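Local structure of cytochrome P450 (Picrophilus torridus, 2RFB) at residues E79-D90 with I307-F316; Y228-P236 with D330-D338. The protein is a heme-thiolate cytochrome P450 that probably acts as a monooxygenase, using molecular oxygen to insert one oxygen atom into an organic substrate. One frame throughout, in Å; residues are numbered along the deposited sequence.

Contact 1 (E79-D90 with I307-F316); sequences EETSNDLIKNID and IALNDILNHF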
loop_
_atom_site.group_PDB
_atom_site.type_symbol
_atom_site.label_atom_id
_atom_site.label_comp_id
_atom_site.label_asym_id
_atom_site.label_seq_id
_atom_site.Cartn_x
_atom_site.Cartn_y
_atom_site.Cartn_z
ATOM N N GLU A 79 -0.348 -17.333 -7.217
ATOM C CA GLU A 79 0.048 -18.640 -6.695
ATOM C C GLU A 79 1.316 -19.174 -7.351
ATOM O O GLU A 79 2.241 -19.573 -6.661
ATOM C CB GLU A 79 -1.063 -19.656 -6.934
ATOM C CG GLU A 79 -1.977 -19.909 -5.775
ATOM C CD GLU A 79 -3.343 -20.463 -6.212
ATOM O OE1 GLU A 79 -3.430 -21.362 -7.097
ATOM O OE2 GLU A 79 -4.350 -19.986 -5.659
ATOM N N GLU A 80 1.340 -19.219 -8.683
ATOM C CA GLU A 80 2.545 -19.613 -9.424
ATOM C C GLU A 80 3.730 -18.763 -8.967
ATOM O O GLU A 80 4.750 -19.295 -8.566
ATOM C CB GLU A 80 2.362 -19.485 -10.960
ATOM C CG GLU A 80 3.702 -19.639 -11.773
ATOM C CD GLU A 80 3.619 -19.207 -13.264
ATOM O OE1 GLU A 80 3.903 -20.076 -14.127
ATOM O OE2 GLU A 80 3.284 -18.021 -13.573
ATOM N N THR A 81 3.584 -17.444 -8.998
ATOM C CA THR A 81 4.698 -16.594 -8.615
ATOM C C THR A 81 5.160 -16.836 -7.168
ATOM O O THR A 81 6.368 -17.014 -6.881
ATOM C CB THR A 81 4.355 -15.127 -8.819
ATOM O OG1 THR A 81 3.971 -14.950 -10.177
ATOM C CG2 THR A 81 5.540 -14.269 -8.526
ATOM N N SER A 82 4.196 -16.851 -6.259
ATOM C CA SER A 82 4.535 -16.957 -4.860
ATOM C C SER A 82 5.266 -18.264 -4.639
ATOM O O SER A 82 6.264 -18.312 -3.903
ATOM C CB SER A 82 3.287 -16.834 -4.002
ATOM O OG SER A 82 3.561 -17.230 -2.688
ATOM N N ASN A 83 4.832 -19.313 -5.339
ATOM C CA ASN A 83 5.425 -20.609 -5.140
ATOM C C ASN A 83 6.832 -20.645 -5.671
ATOM O O ASN A 83 7.715 -21.181 -5.012
ATOM C CB ASN A 83 4.562 -21.734 -5.709
ATOM C CG ASN A 83 5.200 -23.104 -5.520
ATOM O OD1 ASN A 83 5.514 -23.778 -6.490
ATOM N ND2 ASN A 83 5.445 -23.488 -4.267
ATOM N N ASP A 84 7.055 -20.062 -6.842
ATOM C CA ASP A 84 8.401 -19.983 -7.438
ATOM C C ASP A 84 9.444 -19.361 -6.482
ATOM O O ASP A 84 10.566 -19.862 -6.378
ATOM C CB ASP A 84 8.366 -19.154 -8.721
ATOM C CG ASP A 84 7.974 -19.953 -9.942
ATOM O OD1 ASP A 84 7.893 -19.322 -11.021
ATOM O OD2 ASP A 84 7.759 -21.190 -9.856
ATOM N N LEU A 85 9.056 -18.286 -5.786
ATOM C CA LEU A 85 9.949 -17.541 -4.902
ATOM C C LEU A 85 10.132 -18.103 -3.505
ATOM O O LEU A 85 11.154 -17.838 -2.869
ATOM C CB LEU A 85 9.403 -16.142 -4.701
ATOM C CG LEU A 85 9.290 -15.251 -5.910
ATOM C CD1 LEU A 85 8.459 -14.094 -5.421
ATOM C CD2 LEU A 85 10.724 -14.853 -6.429
ATOM N N ILE A 86 9.108 -18.788 -2.995
ATOM C CA ILE A 86 9.157 -19.404 -1.663
ATOM C C ILE A 86 9.921 -20.748 -1.688
ATOM O O ILE A 86 10.418 -21.193 -0.644
ATOM C CB ILE A 86 7.697 -19.618 -1.132
ATOM C CG1 ILE A 86 7.631 -19.710 0.397
ATOM C CG2 ILE A 86 7.025 -20.895 -1.767
ATOM C CD1 ILE A 86 7.882 -18.477 1.154
ATOM N N LYS A 87 10.016 -21.376 -2.876
ATOM C CA LYS A 87 10.558 -22.740 -3.070
ATOM C C LYS A 87 11.836 -23.015 -2.314
ATOM O O LYS A 87 12.065 -24.124 -1.835
ATOM C CB LYS A 87 10.897 -22.973 -4.548
ATOM C CG LYS A 87 10.010 -23.908 -5.314
ATOM C CD LYS A 87 10.558 -24.012 -6.738
ATOM C CE LYS A 87 9.734 -24.942 -7.609
ATOM N NZ LYS A 87 10.564 -25.508 -8.731
ATOM N N ASN A 88 12.671 -21.992 -2.253
ATOM C CA ASN A 88 14.083 -22.154 -1.974
ATOM C C ASN A 88 14.546 -20.887 -1.305
ATOM O O ASN A 88 15.485 -20.225 -1.764
ATOM C CB ASN A 88 14.828 -22.303 -3.289
ATOM C CG ASN A 88 14.380 -21.274 -4.332
ATOM O OD1 ASN A 88 13.517 -20.394 -4.065
ATOM N ND2 ASN A 88 14.940 -21.396 -5.549
ATOM N N ILE A 89 13.848 -20.523 -0.244
ATOM C CA ILE A 89 14.078 -19.260 0.364
ATOM C C ILE A 89 14.811 -19.514 1.648
ATOM O O ILE A 89 15.473 -18.635 2.166
ATOM C CB ILE A 89 12.737 -18.555 0.636
ATOM C CG1 ILE A 89 12.924 -17.070 0.757
ATOM C CG2 ILE A 89 12.070 -19.105 1.872
ATOM C CD1 ILE A 89 11.658 -16.451 1.137
ATOM N N ASP A 90 14.691 -20.734 2.156
ATOM C CA ASP A 90 15.259 -21.068 3.440
ATOM C C ASP A 90 16.624 -20.415 3.648
ATOM O O ASP A 90 17.465 -20.384 2.737
ATOM C CB ASP A 90 15.353 -22.591 3.600
ATOM C CG ASP A 90 14.004 -23.250 3.511
ATOM O OD1 ASP A 90 13.356 -23.444 4.583
ATOM O OD2 ASP A 90 13.583 -23.517 2.351
ATOM N N ILE A 307 -2.349 -15.306 -0.143
ATOM C CA ILE A 307 -1.628 -16.417 -0.737
ATOM C C ILE A 307 -0.260 -16.478 -0.048
ATOM O O ILE A 307 0.244 -17.583 0.213
ATOM C CB ILE A 307 -1.522 -16.239 -2.288
ATOM C CG1 ILE A 307 -2.810 -16.635 -2.991
ATOM C CG2 ILE A 307 -0.304 -16.935 -2.893
ATOM C CD1 ILE A 307 -3.071 -15.765 -4.262
ATOM N N ALA A 308 0.331 -15.303 0.233
ATOM C CA ALA A 308 1.635 -15.245 0.913
ATOM C C ALA A 308 1.577 -15.952 2.254
ATOM O O ALA A 308 2.394 -16.803 2.544
ATOM C CB ALA A 308 2.131 -13.791 1.088
ATOM N N LEU A 309 0.580 -15.609 3.062
ATOM C CA LEU A 309 0.320 -16.347 4.302
ATOM C C LEU A 309 0.200 -17.847 4.061
ATOM O O LEU A 309 0.935 -18.646 4.660
ATOM C CB LEU A 309 -0.962 -15.846 4.943
ATOM C CG LEU A 309 -1.278 -16.366 6.343
ATOM C CD1 LEU A 309 -0.269 -15.835 7.442
ATOM C CD2 LEU A 309 -2.687 -15.899 6.613
ATOM N N ASN A 310 -0.690 -18.252 3.180
ATOM C CA ASN A 310 -0.790 -19.655 2.961
ATOM C C ASN A 310 0.564 -20.318 2.597
ATOM O O ASN A 310 0.975 -21.340 3.191
ATOM C CB ASN A 310 -1.853 -19.967 1.916
ATOM C CG ASN A 310 -2.252 -21.402 1.940
ATOM O OD1 ASN A 310 -2.616 -21.966 0.928
ATOM N ND2 ASN A 310 -2.162 -22.017 3.098
ATOM N N ASP A 311 1.252 -19.743 1.629
ATOM C CA ASP A 311 2.531 -20.279 1.229
ATOM C C ASP A 311 3.579 -20.256 2.334
ATOM O O ASP A 311 4.372 -21.206 2.440
ATOM C CB ASP A 311 3.071 -19.518 0.021
ATOM C CG ASP A 311 2.411 -19.946 -1.266
ATOM O OD1 ASP A 311 1.618 -20.931 -1.261
ATOM O OD2 ASP A 311 2.711 -19.299 -2.285
ATOM N N ILE A 312 3.606 -19.197 3.147
ATOM C CA ILE A 312 4.620 -19.130 4.182
ATOM C C ILE A 312 4.255 -20.164 5.205
ATOM O O ILE A 312 5.077 -20.906 5.664
ATOM C CB ILE A 312 4.703 -17.748 4.815
ATOM C CG1 ILE A 312 5.445 -16.785 3.912
ATOM C CG2 ILE A 312 5.318 -17.782 6.221
ATOM C CD1 ILE A 312 5.153 -15.328 4.325
ATOM N N LEU A 313 2.997 -20.247 5.554
ATOM C CA LEU A 313 2.641 -21.207 6.582
ATOM C C LEU A 313 2.864 -22.653 6.168
ATOM O O LEU A 313 3.217 -23.464 7.034
ATOM C CB LEU A 313 1.235 -20.960 7.121
ATOM C CG LEU A 313 1.073 -19.711 8.006
ATOM C CD1 LEU A 313 -0.394 -19.499 8.314
ATOM C CD2 LEU A 313 1.793 -19.934 9.284
ATOM N N ASN A 314 2.707 -22.991 4.879
ATOM C CA ASN A 314 2.916 -24.391 4.457
ATOM C C ASN A 314 4.382 -24.746 4.172
ATOM O O ASN A 314 4.720 -25.906 4.009
ATOM C CB ASN A 314 2.064 -24.748 3.228
ATOM C CG ASN A 314 0.586 -24.859 3.547
ATOM O OD1 ASN A 314 -0.177 -23.925 3.314
ATOM N ND2 ASN A 314 0.177 -25.983 4.090
ATOM N N HIS A 315 5.238 -23.741 4.061
ATOM C CA HIS A 315 6.634 -23.971 3.770
ATOM C C HIS A 315 7.465 -24.190 5.040
ATOM O O HIS A 315 8.334 -25.040 5.064
ATOM C CB HIS A 315 7.219 -22.818 2.929
ATOM C CG HIS A 315 8.541 -23.151 2.329
ATOM N ND1 HIS A 315 9.734 -22.794 2.919
ATOM C CD2 HIS A 315 8.863 -23.893 1.239
ATOM C CE1 HIS A 315 10.737 -23.278 2.198
ATOM N NE2 HIS A 315 10.238 -23.947 1.173
ATOM N N PHE A 316 7.187 -23.433 6.095
ATOM C CA PHE A 316 7.923 -23.583 7.357
ATOM C C PHE A 316 7.136 -24.381 8.432
ATOM O O PHE A 316 5.934 -24.268 8.520
ATOM C CB PHE A 316 8.318 -22.185 7.883
ATOM C CG PHE A 316 9.140 -21.377 6.904
ATOM C CD1 PHE A 316 10.485 -21.674 6.686
ATOM C CD2 PHE A 316 8.563 -20.332 6.186
ATOM C CE1 PHE A 316 11.248 -20.910 5.764
ATOM C CE2 PHE A 316 9.305 -19.580 5.268
ATOM C CZ PHE A 316 10.638 -19.856 5.064
#

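Contact 2 (Y228-P236 with D330-D338); sequences YYSPIQFLP and DNKMVLGYD. With HEM (protoporphyrin IX containing Fe), chain G.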
loop_
_atom_site.group_PDB
_atom_site.type_symbol
_atom_site.label_atom_id
_atom_site.label_comp_id
_atom_site.label_asym_id
_atom_site.label_seq_id
_atom_site.Cartn_x
_atom_site.Cartn_y
_atom_site.Cartn_z
ATOM N N TYR A 228 -3.471 -4.392 13.116
ATOM C CA TYR A 228 -2.673 -4.478 14.304
ATOM C C TYR A 228 -1.242 -3.973 14.081
ATOM O O TYR A 228 -0.694 -3.298 14.960
ATOM C CB TYR A 228 -2.746 -5.888 14.805
ATOM C CG TYR A 228 -2.023 -6.262 16.058
ATOM C CD1 TYR A 228 -2.643 -6.168 17.283
ATOM C CD2 TYR A 228 -0.756 -6.868 16.001
ATOM C CE1 TYR A 228 -2.004 -6.526 18.444
ATOM C CE2 TYR A 228 -0.106 -7.293 17.158
ATOM C CZ TYR A 228 -0.739 -7.116 18.388
ATOM O OH TYR A 228 -0.146 -7.576 19.561
ATOM N N TYR A 229 -0.669 -4.276 12.911
ATOM C CA TYR A 229 0.651 -3.769 12.480
ATOM C C TYR A 229 0.496 -3.079 11.090
ATOM O O TYR A 229 0.886 -3.626 10.037
ATOM C CB TYR A 229 1.622 -4.936 12.417
ATOM C CG TYR A 229 2.093 -5.432 13.762
ATOM C CD1 TYR A 229 2.321 -6.777 13.961
ATOM C CD2 TYR A 229 2.343 -4.556 14.841
ATOM C CE1 TYR A 229 2.783 -7.284 15.201
ATOM C CE2 TYR A 229 2.806 -5.047 16.092
ATOM C CZ TYR A 229 3.037 -6.434 16.244
ATOM O OH TYR A 229 3.490 -7.024 17.435
ATOM N N SER A 230 -0.130 -1.891 11.097
ATOM C CA SER A 230 -0.551 -1.229 9.871
ATOM C C SER A 230 0.671 -0.820 9.067
ATOM O O SER A 230 1.520 -0.100 9.558
ATOM C CB SER A 230 -1.397 0.000 10.180
ATOM O OG SER A 230 -2.503 -0.354 10.979
ATOM N N PRO A 231 0.771 -1.291 7.814
ATOM C CA PRO A 231 1.977 -0.951 7.010
ATOM C C PRO A 231 2.210 0.561 6.927
ATOM O O PRO A 231 3.374 1.053 7.038
ATOM C CB PRO A 231 1.679 -1.588 5.656
ATOM C CG PRO A 231 0.810 -2.761 6.021
ATOM C CD PRO A 231 -0.131 -2.205 7.104
ATOM N N ILE A 232 1.127 1.294 6.800
ATOM C CA ILE A 232 1.188 2.760 6.811
ATOM C C ILE A 232 0.673 3.315 8.132
ATOM O O ILE A 232 -0.493 3.107 8.488
ATOM C CB ILE A 232 0.387 3.368 5.615
ATOM C CG1 ILE A 232 1.058 2.861 4.297
ATOM C CG2 ILE A 232 0.356 4.935 5.707
ATOM C CD1 ILE A 232 0.490 3.488 3.057
ATOM N N GLN A 233 1.543 4.023 8.848
ATOM C CA GLN A 233 1.221 4.482 10.192
ATOM C C GLN A 233 0.492 5.797 10.251
ATOM O O GLN A 233 -0.325 6.023 11.169
ATOM C CB GLN A 233 2.491 4.512 11.055
ATOM C CG GLN A 233 3.071 3.116 11.350
ATOM C CD GLN A 233 2.195 2.349 12.336
ATOM O OE1 GLN A 233 2.091 2.728 13.515
ATOM N NE2 GLN A 233 1.541 1.290 11.856
ATOM N N PHE A 234 0.816 6.702 9.315
ATOM C CA PHE A 234 0.101 7.979 9.192
ATOM C C PHE A 234 0.091 8.501 7.766
ATOM O O PHE A 234 0.878 8.062 6.935
ATOM C CB PHE A 234 0.610 9.021 10.182
ATOM C CG PHE A 234 2.042 9.466 9.970
ATOM C CD1 PHE A 234 2.341 10.550 9.154
ATOM C CD2 PHE A 234 3.100 8.821 10.631
ATOM C CE1 PHE A 234 3.678 11.018 8.991
ATOM C CE2 PHE A 234 4.396 9.268 10.473
ATOM C CZ PHE A 234 4.693 10.377 9.618
ATOM N N LEU A 235 -0.862 9.395 7.468
ATOM C CA LEU A 235 -0.971 10.069 6.177
ATOM C C LEU A 235 -0.741 11.532 6.499
ATOM O O LEU A 235 -1.591 12.123 7.149
ATOM C CB LEU A 235 -2.372 9.932 5.642
ATOM C CG LEU A 235 -2.727 8.493 5.426
ATOM C CD1 LEU A 235 -4.206 8.418 5.028
ATOM C CD2 LEU A 235 -1.794 7.852 4.313
ATOM N N PRO A 236 0.380 12.111 6.057
ATOM C CA PRO A 236 0.665 13.519 6.405
ATOM C C PRO A 236 -0.020 14.584 5.553
ATOM O O PRO A 236 -0.027 15.764 5.935
ATOM C CB PRO A 236 2.204 13.630 6.239
ATOM C CG PRO A 236 2.582 12.580 5.227
ATOM C CD PRO A 236 1.461 11.502 5.247
ATOM N N ASP A 330 13.501 1.953 9.829
ATOM C CA ASP A 330 13.637 3.160 10.643
ATOM C C ASP A 330 12.549 4.243 10.453
ATOM O O ASP A 330 12.328 5.050 11.369
ATOM C CB ASP A 330 15.053 3.740 10.487
ATOM C CG ASP A 330 15.824 3.122 9.275
ATOM O OD1 ASP A 330 15.207 2.368 8.423
ATOM O OD2 ASP A 330 17.059 3.395 9.187
ATOM N N ASN A 331 11.865 4.268 9.308
ATOM C CA ASN A 331 10.954 5.358 8.987
ATOM C C ASN A 331 9.648 5.322 9.840
ATOM O O ASN A 331 8.951 4.304 9.877
ATOM C CB ASN A 331 10.679 5.315 7.484
ATOM C CG ASN A 331 9.692 6.415 6.999
ATOM O OD1 ASN A 331 9.344 6.454 5.814
ATOM N ND2 ASN A 331 9.240 7.286 7.902
ATOM N N LYS A 332 9.292 6.418 10.508
ATOM C CA LYS A 332 8.124 6.366 11.400
ATOM C C LYS A 332 6.774 6.327 10.680
ATOM O O LYS A 332 5.764 5.911 11.222
ATOM C CB LYS A 332 8.182 7.444 12.466
ATOM C CG LYS A 332 8.007 8.872 11.942
ATOM C CD LYS A 332 8.536 9.945 12.973
ATOM C CE LYS A 332 7.640 11.256 12.941
ATOM N NZ LYS A 332 6.168 11.096 13.416
ATOM N N MET A 333 6.774 6.705 9.423
ATOM C CA MET A 333 5.564 6.720 8.648
ATOM C C MET A 333 5.064 5.305 8.251
ATOM O O MET A 333 3.905 5.148 7.905
ATOM C CB MET A 333 5.779 7.566 7.414
ATOM C CG MET A 333 4.538 7.660 6.541
ATOM S SD MET A 333 4.758 8.967 5.259
ATOM C CE MET A 333 3.423 8.347 4.141
ATOM N N VAL A 334 5.920 4.292 8.304
ATOM C CA VAL A 334 5.519 2.946 7.826
ATOM C C VAL A 334 5.963 1.939 8.883
ATOM O O VAL A 334 6.698 2.303 9.805
ATOM C CB VAL A 334 6.145 2.591 6.453
ATOM C CG1 VAL A 334 5.843 3.669 5.407
ATOM C CG2 VAL A 334 7.657 2.357 6.590
ATOM N N LEU A 335 5.540 0.692 8.765
ATOM C CA LEU A 335 5.940 -0.285 9.738
ATOM C C LEU A 335 6.255 -1.623 9.072
ATOM O O LEU A 335 5.381 -2.259 8.443
ATOM C CB LEU A 335 4.849 -0.427 10.807
ATOM C CG LEU A 335 5.010 -1.554 11.852
ATOM C CD1 LEU A 335 6.290 -1.390 12.694
ATOM C CD2 LEU A 335 3.789 -1.687 12.756
ATOM N N GLY A 336 7.496 -2.078 9.202
ATOM C CA GLY A 336 7.910 -3.273 8.512
ATOM C C GLY A 336 9.360 -3.544 8.764
ATOM O O GLY A 336 10.052 -2.773 9.478
ATOM N N TYR A 337 9.843 -4.631 8.181
ATOM C CA TYR A 337 11.216 -5.052 8.416
ATOM C C TYR A 337 12.113 -4.507 7.326
ATOM O O TYR A 337 11.706 -4.357 6.179
ATOM C CB TYR A 337 11.309 -6.587 8.422
ATOM C CG TYR A 337 10.744 -7.153 9.676
ATOM C CD1 TYR A 337 9.354 -7.252 9.846
ATOM C CD2 TYR A 337 11.584 -7.515 10.734
ATOM C CE1 TYR A 337 8.815 -7.736 11.018
ATOM C CE2 TYR A 337 11.053 -8.026 11.905
ATOM C CZ TYR A 337 9.656 -8.133 12.030
ATOM O OH TYR A 337 9.104 -8.587 13.202
ATOM N N ASP A 338 13.335 -4.195 7.697
ATOM C CA ASP A 338 14.303 -3.803 6.735
ATOM C C ASP A 338 14.812 -5.102 6.123
ATOM O O ASP A 338 14.844 -5.232 4.897
ATOM C CB ASP A 338 15.412 -3.031 7.420
ATOM C CG ASP A 338 16.582 -2.719 6.489
ATOM O OD1 ASP A 338 16.389 -2.574 5.276
ATOM O OD2 ASP A 338 17.689 -2.575 6.996
HETATM C CHA HEM G . -4.291 4.654 -1.554
HETATM C CHB HEM G . -2.692 1.921 2.222
HETATM C CHC HEM G . -1.554 -1.596 -1.075
HETATM C CHD HEM G . -2.460 1.355 -4.856
HETATM C C1A HEM G . -3.989 4.190 -0.262
HETATM C C2A HEM G . -4.294 4.882 0.968
HETATM C C3A HEM G . -3.838 4.096 1.997
HETATM C C4A HEM G . -3.285 2.929 1.411
HETATM C CMA HEM G . -3.847 4.274 3.599
HETATM C CAA HEM G . -5.016 6.272 1.051
HETATM C CBA HEM G . -4.020 7.459 1.039
HETATM C CGA HEM G . -4.879 8.675 1.250
HETATM O O1A HEM G . -6.097 8.555 1.643
HETATM O O2A HEM G . -4.339 9.777 1.029
HETATM C C1B HEM G . -2.263 0.703 1.658
HETATM C C2B HEM G . -1.902 -0.506 2.358
HETATM C C3B HEM G . -1.597 -1.411 1.371
HETATM C C4B HEM G . -1.768 -0.807 0.105
HETATM C CMB HEM G . -1.906 -0.603 3.948
HETATM C CAB HEM G . -1.089 -2.932 1.255
HETATM C CBB HEM G . -1.230 -3.902 2.292
HETATM C C1C HEM G . -1.756 -1.225 -2.451
HETATM C C2C HEM G . -1.626 -1.952 -3.735
HETATM C C3C HEM G . -1.878 -1.067 -4.731
HETATM C C4C HEM G . -2.134 0.192 -4.154
HETATM C CMC HEM G . -1.261 -3.470 -4.065
HETATM C CAC HEM G . -1.919 -1.350 -6.286
HETATM C CBC HEM G . -1.200 -0.630 -7.167
HETATM C C1D HEM G . -3.055 2.529 -4.286
HETATM C C2D HEM G . -3.517 3.683 -5.022
HETATM C C3D HEM G . -4.041 4.667 -3.960
HETATM C C4D HEM G . -3.879 4.008 -2.727
HETATM C CMD HEM G . -3.463 3.949 -6.560
HETATM C CAD HEM G . -4.668 6.099 -4.059
HETATM C CBD HEM G . -6.174 5.927 -4.357
HETATM C CGD HEM G . -6.834 7.263 -4.486
HETATM O O1D HEM G . -6.202 8.283 -4.064
HETATM O O2D HEM G . -7.985 7.320 -5.014
HETATM N NA HEM G . -3.377 2.970 0.041
HETATM N NB HEM G . -2.197 0.475 0.250
HETATM N NC HEM G . -2.084 0.088 -2.791
HETATM N ND HEM G . -3.285 2.759 -2.909
HETATM FE FE HEM G . -2.930 1.510 -1.425
#

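Contact 1 (E79-D90 with I307-F316)
His-315 meets Ile-86 where the helix carrying residues 307-315 is about to end, and its imidazole lies between the two segments. With CG anti to the backbone N (chi1 -166°), the side chain slides past that of Ile-86 in the opposite direction. Its CB rests 4.0 Å from Ile-86 CG1, and CG is equally near that methylene. Farther out, the carbonyl oxygen of Ile-86 sits over one ring face, offset toward the rim. NE2 comes within 3.3 Å of Ile-86 O, but the angle is too poor for a hydrogen bond. At the CE1 edge the carboxylate of Asp-90 is modelled doubtfully close. Next along the chain, Phe-316 turns one ring face to His-315 ND1, and its CZ packs 3.6 Å from Ile-89 CG2. An alanine in place of His-315 would probably leave the Ile-86 carbonyl and that face of Phe-316 without the ring that covers them, opening a gap at this end.

Deeper in, Ile-86 CD1 crosses Ile-312 at about a right angle, reaching CG1 at 4.1 Å. Toward the start, Ile-307 CG2 lies 3.8 Å from Ser-82 CB. Ser-82 OG is hydrogen-bonded to Tyr-98 OH, whereas its modelled approach to Asp-311 is doubtfully short.

The short helical segments cross at -35° with axes 10.0 Å apart, and helices 101-111 and 175-206 pack against them. By family topology the pair corresponds to helices D and L, two members of the four-helix bundle at the core of the P450 fold.

Contact 2 (Y228-P236 with D330-D338)
Two backbone hydrogen bonds fasten Pro-231 and Gln-233 to the loop 330-338. Leu-335 N donates to Pro-231 O at 2.8 Å, and Gln-233 N to Met-333 O at 2.8 Å. They flank Ile-232 and Val-334, a single antiparallel bridge of the non-hydrogen-bonded kind. Within 228-236, bent Gln-233 sends NE2 back to Ser-230 O (2.7 Å, 153°), on a lone pair in the carbonyl plane, which fixes the amide beside Leu-335.

Aromatic contacts gather on Phe-234. Met-333 crosses it at about a right angle, setting CG over the ring centre; CB makes an off-centre CH-pi contact, while SD forms an oblique Met-aromatic one. Lys-332 CG lies at the ring edge.

Apolar packing continues: Met-333 CE touches Pro-236 CD (3.9 Å), and Leu-335 CD2 touches Tyr-229 CD2 (3.8 Å). Ile-232 CD1 stands 3.6 Å from HEM CHB, Pro-231 meets the heme methyl CMB, and Leu-235 CD1 the propionate carbon CGA. The segment after helix K takes this path in P450s, probably lining the substrate side of the pocket.

Asn-199 of helix 175-206 bonds to the carbonyls of Tyr-229 and Leu-335, while backbone bonds join Gln-233 to Gly-262 of helix 261-264 and Leu-235 to Val-259 of strand 256-259.

The two contacts show how packing changes with place in one fold. Contact 1 joins two helices toward the periphery, its centre about 21 Å from that of the chain, and relies on side chains, isoleucines packed beside a buried serine, with His-315 and Asp-90 at one more open end. Contact 2, its centre about 10 Å from that of the chain, joins two irregular loops; there the backbone does the fastening and side chains fill in, with one flank against the heme. Both, partly buried, cover about 500 Å². They lie about 11 Å apart at their nearest atoms, yet both lean on helix 175-206: Ile-197 and Ile-201 pack on contact 1, and Asn-199 hydrogen-bonds to contact 2.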